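Local coordinates for DNA fragmentation factor subunit beta (Mus musculus, PDB 1V0D), which cleaves DNA as a caspase-activated nuclease, producing the DNA fragmentation and chromatin condensation of apoptosis, at residues E164-G169 / I254-W259; G207-R212 / S218-P223; S240-N245 / L302-C307. All blocks are in the same frame, centred on the assembly; numbering follows the deposited sequence.

Interaction 1: residues E164-G169 / I254-W259; sequences ESRIRG and ILFSTW
Arg166 reaches from helix 155-175 to two main-chain carbonyls of residues 254-259 and makes all three hydrogen bonds of the contact. The firmest runs from its NH1 to Trp259 O at 2.7 Å, with an N-H...O angle of 158°. The carbonyl oxygen lies almost exactly in the guanidinium plane, while the donor is tilted modestly out of the carbonyl plane. NH2 adds two weak, bent bonds, one to Phe256 O at 2.9 Å and one to Trp259 O at 3.1 Å. Trp259 O is therefore gripped by both terminal nitrogens, and both acceptors sit at the edge of the guanidinium, which fixes its rotation.

The reach depends on the side-chain shape: CG stands opposite the carbonyl carbon (chi1 -50°), and the chain runs extended from CG to NE, spanning the two segments, whose closest CA atoms, those of Arg166 and Ser257, are 10.2 Å apart. The carbonyls lie on the connection from helix 250-255 to strand 260-263, part of the nuclease region assigned to the His-Me finger clan. Arg166 thus ties the long helix to the entry of this strand through backbone oxygens.

Packing across the contact is slight, 124 Å² in all. NH2 passes 4.0 Å from Ser257 CA and lies obliquely to the Phe256 ring, 4.4 Å from its CD2; the cation-pi geometry is long and at most weakly attractive. Phe256 also meets Phe210 edge-to-face and packs on Ile244, whereas the indole of Trp259 leads off toward His242 and His304. Beyond Thr258 lies Thr258 of the second subunit, and Leu255 packs against Ile305 of that subunit.

Interaction 2: residues G207-R212 / S218-P223; sequences GSYFDR and SRLCTP
Tyr209 and Leu220 join the two segments through main chain and side chain together. Leu220 N donates to Tyr209 O at 2.9 Å, and the Leu220 side chain follows, its CD2 lying 3.8 Å from Tyr209 CB as the two side chains cross obliquely. Ser218 O approaches the edge of the Tyr209 ring, in its plane, and also receives a CA-H...O contact from Tyr209 CA at 3.5 Å. One backbone oxygen thus lies against both the ring and the main chain of Tyr209.

Farther along, Cys221 SG sits 3.8 Å from Arg212 N, placed there by a chi1 of 57° that sets the sulfur between its own backbone N and carbonyl carbon. The aliphatic part of Arg212 runs extended past Pro223 O, with CD 3.4 Å from that oxygen, and carries the guanidinium away to a salt bridge with Glu136. Arg219 runs forward alongside its own segment: NH1 donates to Cys221 O at 2.6 Å, in the carbonyl plane and on a lone pair, while Pro223 CB lies over one face of the guanidinium. That bond links Arg219 to Cys221 within the segment, and a bond from Arg219 NE to Ala214 O reaches the residues between the two segments.

The contact closes an irregular loop between helix 186-202 and strand 227-228. Tyr209 OH is bonded to Ala297 N, just ahead of strand 300-303; Phe210 packs on Cys163 and Arg166 of helix 155-175, and Leu220 and Cys221 rest on Phe227 of strand 227-228.

Interaction 3: residues S240-N245 / L302-C307; sequences SKHSIN and LVHIAC. With ZN (zinc ion), chain B.
The zinc ion is held by His242 ND1 and Cys307 SG, each at 2.2 Å, and its four-residue site is completed by Cys229 and Cys238. Both ligands arise from first torsions that set the ligating branch opposite the carbonyl carbon, chi1 being -61° for His242 and -68° for Cys307. The sulfur lies in the plane of the His242 ring, at its edge, 3.6 Å from CE1.

His304 covers one face of that imidazole in a face-to-face stack, with centroids 3.7 Å apart and planes 13° from parallel; Ser240 CB lies over the opposite face. The His304 ring is itself oriented by a nearly straight bond from Ala306 N to its ND1 at 2.7 Å, so the tight turn before Cys307 positions the stacking partner. Replacing His304 by alanine is likely to leave one face of the zinc-bound imidazole without its stacking partner and Ala306 N without its acceptor. At the far end of the ligand, His242 NE2 bonds Glu251 of the second subunit, which couples the metal site to the dimer interface. His308, next after Cys307, binds with Asp262 a magnesium ion about 11 Å from the Cys307 side chain.

His242 leads into strand 243-244, which pairs antiparallel with strand 227-228, while residues 302-303 end the strand that runs antiparallel to 260-263; the zinc site thus joins the ends of two small two-stranded antiparallel sheets.

How the interactions relate
The three contacts lie within the nuclease region, with centres 13 to 16 Å apart. Along the chain interaction 2 falls wholly between the segments of interaction 1, whereas interactions 1 and 3 alternate, strand 243-244 leading on to helix 250-255. Interaction 1 is the middle member: Phe256 and Arg166 touch Phe210 of interaction 2, and the Trp259 indole packs against Ile244 and His304 of interaction 3. Interactions 2 and 3 do not touch, their nearest atoms being about 5 Å apart. Helix 155-175, the loop before strand 227-228 and the zinc site are thus joined in space through interaction 1, and interactions 1 and 3 both reach the second subunit, linking this core to the dimer.

Interaction 1: residues E164-G169 / I254-W259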
# COMPACT_ATOMS: atom_id res chain seq x y z
N GLU A 164 15.73 -5.61 5.16
CA GLU A 164 16.43 -5.31 6.42
C GLU A 164 15.73 -4.19 7.18
O GLU A 164 15.75 -4.16 8.41
CB GLU A 164 17.86 -4.87 6.15
CG GLU A 164 18.76 -5.96 5.62
CD GLU A 164 20.13 -5.42 5.26
OE1 GLU A 164 20.64 -4.54 6.02
OE2 GLU A 164 20.70 -5.87 4.24
N SER A 165 15.12 -3.28 6.44
CA SER A 165 14.44 -2.15 7.03
C SER A 165 13.17 -2.56 7.75
O SER A 165 12.91 -2.10 8.86
CB SER A 165 14.12 -1.13 5.94
OG SER A 165 15.31 -0.72 5.30
N ARG A 166 12.37 -3.41 7.12
CA ARG A 166 11.13 -3.84 7.75
C ARG A 166 11.50 -4.52 9.05
O ARG A 166 10.93 -4.23 10.11
CB ARG A 166 10.39 -4.83 6.87
CG ARG A 166 10.20 -4.39 5.45
CD ARG A 166 9.31 -5.37 4.71
NE ARG A 166 9.04 -4.96 3.34
CZ ARG A 166 7.90 -5.23 2.72
NH1 ARG A 166 6.96 -5.90 3.37
NH2 ARG A 166 7.70 -4.83 1.46
N ILE A 167 12.47 -5.41 8.98
CA ILE A 167 12.89 -6.16 10.14
C ILE A 167 13.54 -5.31 11.21
O ILE A 167 13.36 -5.56 12.40
CB ILE A 167 13.79 -7.33 9.70
CG1 ILE A 167 12.89 -8.39 9.06
CG2 ILE A 167 14.56 -7.91 10.88
CD1 ILE A 167 13.65 -9.48 8.37
N ARG A 168 14.28 -4.29 10.79
CA ARG A 168 14.92 -3.40 11.75
C ARG A 168 13.79 -2.60 12.38
O ARG A 168 13.87 -2.17 13.53
CB ARG A 168 15.88 -2.47 11.04
CG ARG A 168 17.15 -2.22 11.80
CD ARG A 168 18.24 -1.86 10.83
NE ARG A 168 19.53 -1.67 11.47
CZ ARG A 168 20.68 -1.67 10.81
NH1 ARG A 168 20.67 -1.84 9.49
NH2 ARG A 168 21.83 -1.50 11.45
N GLY A 169 12.74 -2.39 11.59
CA GLY A 169 11.57 -1.68 12.06
C GLY A 169 10.90 -2.47 13.17
O GLY A 169 10.45 -1.91 14.16
N ILE A 254 7.91 -0.83 -6.49
CA ILE A 254 7.11 -0.02 -5.58
C ILE A 254 5.89 -0.77 -5.03
O ILE A 254 5.53 -0.61 -3.86
CB ILE A 254 6.63 1.27 -6.29
CG1 ILE A 254 7.84 2.15 -6.60
CG2 ILE A 254 5.61 2.02 -5.44
CD1 ILE A 254 7.53 3.31 -7.50
N LEU A 255 5.25 -1.57 -5.88
CA LEU A 255 4.09 -2.34 -5.45
C LEU A 255 4.51 -3.32 -4.35
O LEU A 255 3.76 -3.59 -3.42
CB LEU A 255 3.47 -3.08 -6.63
CG LEU A 255 2.69 -2.19 -7.60
CD1 LEU A 255 2.38 -2.96 -8.86
CD2 LEU A 255 1.41 -1.70 -6.94
N PHE A 256 5.73 -3.82 -4.45
CA PHE A 256 6.24 -4.75 -3.47
C PHE A 256 6.19 -4.08 -2.08
O PHE A 256 6.31 -4.75 -1.05
CB PHE A 256 7.66 -5.16 -3.84
CG PHE A 256 8.13 -6.41 -3.16
CD1 PHE A 256 7.42 -7.59 -3.28
CD2 PHE A 256 9.28 -6.40 -2.37
CE1 PHE A 256 7.84 -8.73 -2.63
CE2 PHE A 256 9.71 -7.54 -1.72
CZ PHE A 256 8.99 -8.71 -1.85
N SER A 257 6.03 -2.77 -2.06
CA SER A 257 5.95 -2.03 -0.80
C SER A 257 4.64 -2.39 -0.11
O SER A 257 4.54 -2.36 1.11
CB SER A 257 5.95 -0.53 -1.03
OG SER A 257 7.19 -0.11 -1.55
N THR A 258 3.64 -2.72 -0.92
CA THR A 258 2.34 -3.07 -0.40
C THR A 258 2.27 -4.51 0.09
O THR A 258 1.37 -4.87 0.85
CB THR A 258 1.23 -2.82 -1.44
OG1 THR A 258 1.44 -3.68 -2.57
CG2 THR A 258 1.25 -1.37 -1.88
N TRP A 259 3.22 -5.33 -0.36
CA TRP A 259 3.28 -6.72 0.08
C TRP A 259 3.84 -6.67 1.49
O TRP A 259 4.86 -6.03 1.74
CB TRP A 259 4.18 -7.55 -0.81
CG TRP A 259 3.48 -7.96 -2.04
CD1 TRP A 259 2.95 -7.14 -3.00
CD2 TRP A 259 3.23 -9.30 -2.48
NE1 TRP A 259 2.39 -7.89 -4.01
CE2 TRP A 259 2.54 -9.22 -3.72
CE3 TRP A 259 3.52 -10.57 -1.95
CZ2 TRP A 259 2.14 -10.35 -4.43
CZ3 TRP A 259 3.12 -11.70 -2.66
CH2 TRP A 259 2.44 -11.58 -3.89

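Interaction 2: residues G207-R212 / S218-P223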
# COMPACT_ATOMS: atom_id res chain seq x y z
N GLY A 207 17.94 -9.66 5.58
CA GLY A 207 17.67 -8.99 4.32
C GLY A 207 17.74 -10.00 3.19
O GLY A 207 17.26 -9.78 2.07
N SER A 208 18.36 -11.13 3.50
CA SER A 208 18.52 -12.23 2.57
C SER A 208 17.16 -12.70 2.03
O SER A 208 17.06 -13.19 0.90
CB SER A 208 19.23 -13.37 3.29
OG SER A 208 19.01 -14.59 2.63
N TYR A 209 16.12 -12.54 2.83
CA TYR A 209 14.79 -12.96 2.40
C TYR A 209 14.34 -12.37 1.07
O TYR A 209 13.63 -13.04 0.32
CB TYR A 209 13.74 -12.60 3.46
CG TYR A 209 13.79 -13.42 4.73
CD1 TYR A 209 14.34 -14.70 4.73
CD2 TYR A 209 13.24 -12.94 5.92
CE1 TYR A 209 14.34 -15.48 5.90
CE2 TYR A 209 13.24 -13.71 7.08
CZ TYR A 209 13.79 -14.97 7.06
OH TYR A 209 13.79 -15.73 8.20
N PHE A 210 14.74 -11.14 0.76
CA PHE A 210 14.30 -10.51 -0.49
C PHE A 210 15.23 -10.58 -1.67
O PHE A 210 14.82 -10.26 -2.79
CB PHE A 210 13.95 -9.03 -0.28
CG PHE A 210 12.65 -8.80 0.43
CD1 PHE A 210 11.89 -9.86 0.90
CD2 PHE A 210 12.21 -7.50 0.66
CE1 PHE A 210 10.70 -9.63 1.59
CE2 PHE A 210 11.02 -7.26 1.34
CZ PHE A 210 10.27 -8.33 1.81
N ASP A 211 16.48 -10.97 -1.47
CA ASP A 211 17.38 -10.99 -2.61
C ASP A 211 17.64 -12.34 -3.27
O ASP A 211 18.11 -13.29 -2.63
CB ASP A 211 18.69 -10.25 -2.24
CG ASP A 211 19.91 -11.15 -2.23
OD1 ASP A 211 20.25 -11.66 -1.15
OD2 ASP A 211 20.54 -11.31 -3.30
N ARG A 212 17.28 -12.43 -4.54
CA ARG A 212 17.49 -13.63 -5.32
C ARG A 212 19.00 -13.84 -5.30
O ARG A 212 19.74 -13.02 -4.76
CB ARG A 212 16.98 -13.44 -6.75
CG ARG A 212 17.49 -12.18 -7.46
CD ARG A 212 16.81 -11.99 -8.84
NE ARG A 212 17.39 -10.89 -9.61
CZ ARG A 212 16.90 -10.43 -10.76
NH1 ARG A 212 15.81 -10.96 -11.30
NH2 ARG A 212 17.52 -9.44 -11.39
N SER A 218 17.40 -19.33 2.15
CA SER A 218 17.33 -17.99 2.71
C SER A 218 16.35 -17.10 1.99
O SER A 218 15.63 -16.33 2.62
CB SER A 218 18.71 -17.34 2.64
OG SER A 218 19.66 -18.08 3.36
N ARG A 219 16.33 -17.19 0.67
CA ARG A 219 15.44 -16.35 -0.09
C ARG A 219 14.00 -16.80 -0.01
O ARG A 219 13.71 -17.94 0.33
CB ARG A 219 15.90 -16.26 -1.55
CG ARG A 219 16.33 -17.56 -2.20
CD ARG A 219 17.10 -17.25 -3.48
NE ARG A 219 17.64 -18.43 -4.14
CZ ARG A 219 16.90 -19.34 -4.78
NH1 ARG A 219 15.59 -19.20 -4.86
NH2 ARG A 219 17.49 -20.39 -5.35
N LEU A 220 13.10 -15.86 -0.29
CA LEU A 220 11.67 -16.14 -0.27
C LEU A 220 11.20 -16.19 -1.72
O LEU A 220 10.04 -16.49 -2.01
CB LEU A 220 10.95 -15.03 0.49
CG LEU A 220 10.36 -15.33 1.88
CD1 LEU A 220 11.18 -16.39 2.60
CD2 LEU A 220 10.31 -14.03 2.69
N CYS A 221 12.13 -15.93 -2.64
CA CYS A 221 11.82 -15.92 -4.06
C CYS A 221 12.66 -16.92 -4.86
O CYS A 221 13.61 -17.52 -4.34
CB CYS A 221 12.09 -14.52 -4.63
SG CYS A 221 13.80 -13.98 -4.33
N THR A 222 12.29 -17.09 -6.13
CA THR A 222 13.00 -17.97 -7.03
C THR A 222 14.25 -17.19 -7.39
O THR A 222 14.33 -15.98 -7.14
CB THR A 222 12.22 -18.21 -8.31
OG1 THR A 222 12.25 -17.03 -9.10
CG2 THR A 222 10.79 -18.56 -7.99
N PRO A 223 15.25 -17.86 -7.98
CA PRO A 223 16.47 -17.13 -8.32
C PRO A 223 16.25 -16.05 -9.37
O PRO A 223 17.15 -15.28 -9.68
CB PRO A 223 17.42 -18.24 -8.76
CG PRO A 223 16.50 -19.27 -9.31
CD PRO A 223 15.36 -19.28 -8.33

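Interaction 3: residues S240-N245 / L302-C307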
# COMPACT_ATOMS: atom_id res chain seq x y z
N SER A 240 -5.96 -16.78 -4.55
CA SER A 240 -5.93 -15.95 -5.75
C SER A 240 -4.66 -16.21 -6.55
O SER A 240 -4.58 -15.88 -7.73
CB SER A 240 -6.02 -14.48 -5.37
OG SER A 240 -7.10 -14.24 -4.49
N LYS A 241 -3.67 -16.80 -5.88
CA LYS A 241 -2.39 -17.11 -6.50
C LYS A 241 -1.61 -15.86 -6.91
O LYS A 241 -1.15 -15.75 -8.05
CB LYS A 241 -2.59 -18.02 -7.70
CG LYS A 241 -3.13 -19.37 -7.31
CD LYS A 241 -2.99 -20.34 -8.46
CE LYS A 241 -3.46 -21.73 -8.07
NZ LYS A 241 -3.34 -22.66 -9.24
N HIS A 242 -1.45 -14.94 -5.97
CA HIS A 242 -0.74 -13.69 -6.18
C HIS A 242 0.75 -13.93 -6.28
O HIS A 242 1.32 -14.70 -5.51
CB HIS A 242 -0.96 -12.77 -4.99
CG HIS A 242 -2.38 -12.39 -4.75
ND1 HIS A 242 -2.96 -12.44 -3.51
CD2 HIS A 242 -3.32 -11.89 -5.58
CE1 HIS A 242 -4.20 -11.98 -3.57
NE2 HIS A 242 -4.44 -11.63 -4.82
N SER A 243 1.40 -13.27 -7.24
CA SER A 243 2.84 -13.37 -7.38
C SER A 243 3.34 -11.98 -7.75
O SER A 243 2.55 -11.08 -8.01
CB SER A 243 3.24 -14.40 -8.45
OG SER A 243 2.96 -13.95 -9.76
N ILE A 244 4.65 -11.79 -7.76
CA ILE A 244 5.19 -10.49 -8.09
C ILE A 244 6.70 -10.58 -8.22
O ILE A 244 7.35 -11.29 -7.45
CB ILE A 244 4.85 -9.46 -6.98
CG1 ILE A 244 5.29 -8.06 -7.41
CG2 ILE A 244 5.55 -9.86 -5.67
CD1 ILE A 244 4.92 -6.96 -6.42
N ASN A 245 7.25 -9.89 -9.21
CA ASN A 245 8.69 -9.89 -9.40
C ASN A 245 9.18 -8.46 -9.34
O ASN A 245 9.31 -7.78 -10.36
CB ASN A 245 9.07 -10.54 -10.74
CG ASN A 245 10.57 -10.80 -10.86
OD1 ASN A 245 10.99 -11.76 -11.50
ND2 ASN A 245 11.38 -9.93 -10.25
N LEU A 302 4.68 -14.02 3.85
CA LEU A 302 4.78 -12.93 2.89
C LEU A 302 3.47 -12.89 2.13
O LEU A 302 3.20 -13.75 1.30
CB LEU A 302 5.92 -13.17 1.91
CG LEU A 302 6.04 -12.16 0.76
CD1 LEU A 302 6.35 -10.77 1.29
CD2 LEU A 302 7.14 -12.61 -0.19
N VAL A 303 2.64 -11.88 2.40
CA VAL A 303 1.35 -11.78 1.72
C VAL A 303 1.12 -10.52 0.91
O VAL A 303 1.62 -9.43 1.23
CB VAL A 303 0.16 -11.85 2.73
CG1 VAL A 303 0.24 -13.10 3.57
CG2 VAL A 303 0.16 -10.62 3.61
N HIS A 304 0.34 -10.69 -0.15
CA HIS A 304 -0.09 -9.62 -1.02
C HIS A 304 -1.07 -8.87 -0.13
O HIS A 304 -1.60 -9.45 0.81
CB HIS A 304 -0.76 -10.24 -2.25
CG HIS A 304 -1.55 -9.28 -3.09
ND1 HIS A 304 -2.75 -8.74 -2.67
CD2 HIS A 304 -1.38 -8.87 -4.36
CE1 HIS A 304 -3.28 -8.04 -3.65
NE2 HIS A 304 -2.47 -8.11 -4.70
N ILE A 305 -1.32 -7.60 -0.40
CA ILE A 305 -2.20 -6.83 0.46
C ILE A 305 -3.63 -7.38 0.62
O ILE A 305 -4.26 -7.19 1.66
CB ILE A 305 -2.26 -5.35 -0.00
CG1 ILE A 305 -3.05 -4.53 1.01
CG2 ILE A 305 -2.85 -5.26 -1.41
CD1 ILE A 305 -3.11 -3.07 0.69
N ALA A 306 -4.12 -8.08 -0.40
CA ALA A 306 -5.47 -8.63 -0.35
C ALA A 306 -5.56 -9.87 0.57
O ALA A 306 -6.65 -10.36 0.88
CB ALA A 306 -5.95 -8.99 -1.76
N CYS A 307 -4.40 -10.37 0.98
CA CYS A 307 -4.32 -11.54 1.85
C CYS A 307 -3.70 -11.15 3.17
O CYS A 307 -3.09 -11.99 3.83
CB CYS A 307 -3.48 -12.64 1.21
SG CYS A 307 -4.23 -13.38 -0.24
ZN ZN B . -2.71 -13.83 -1.78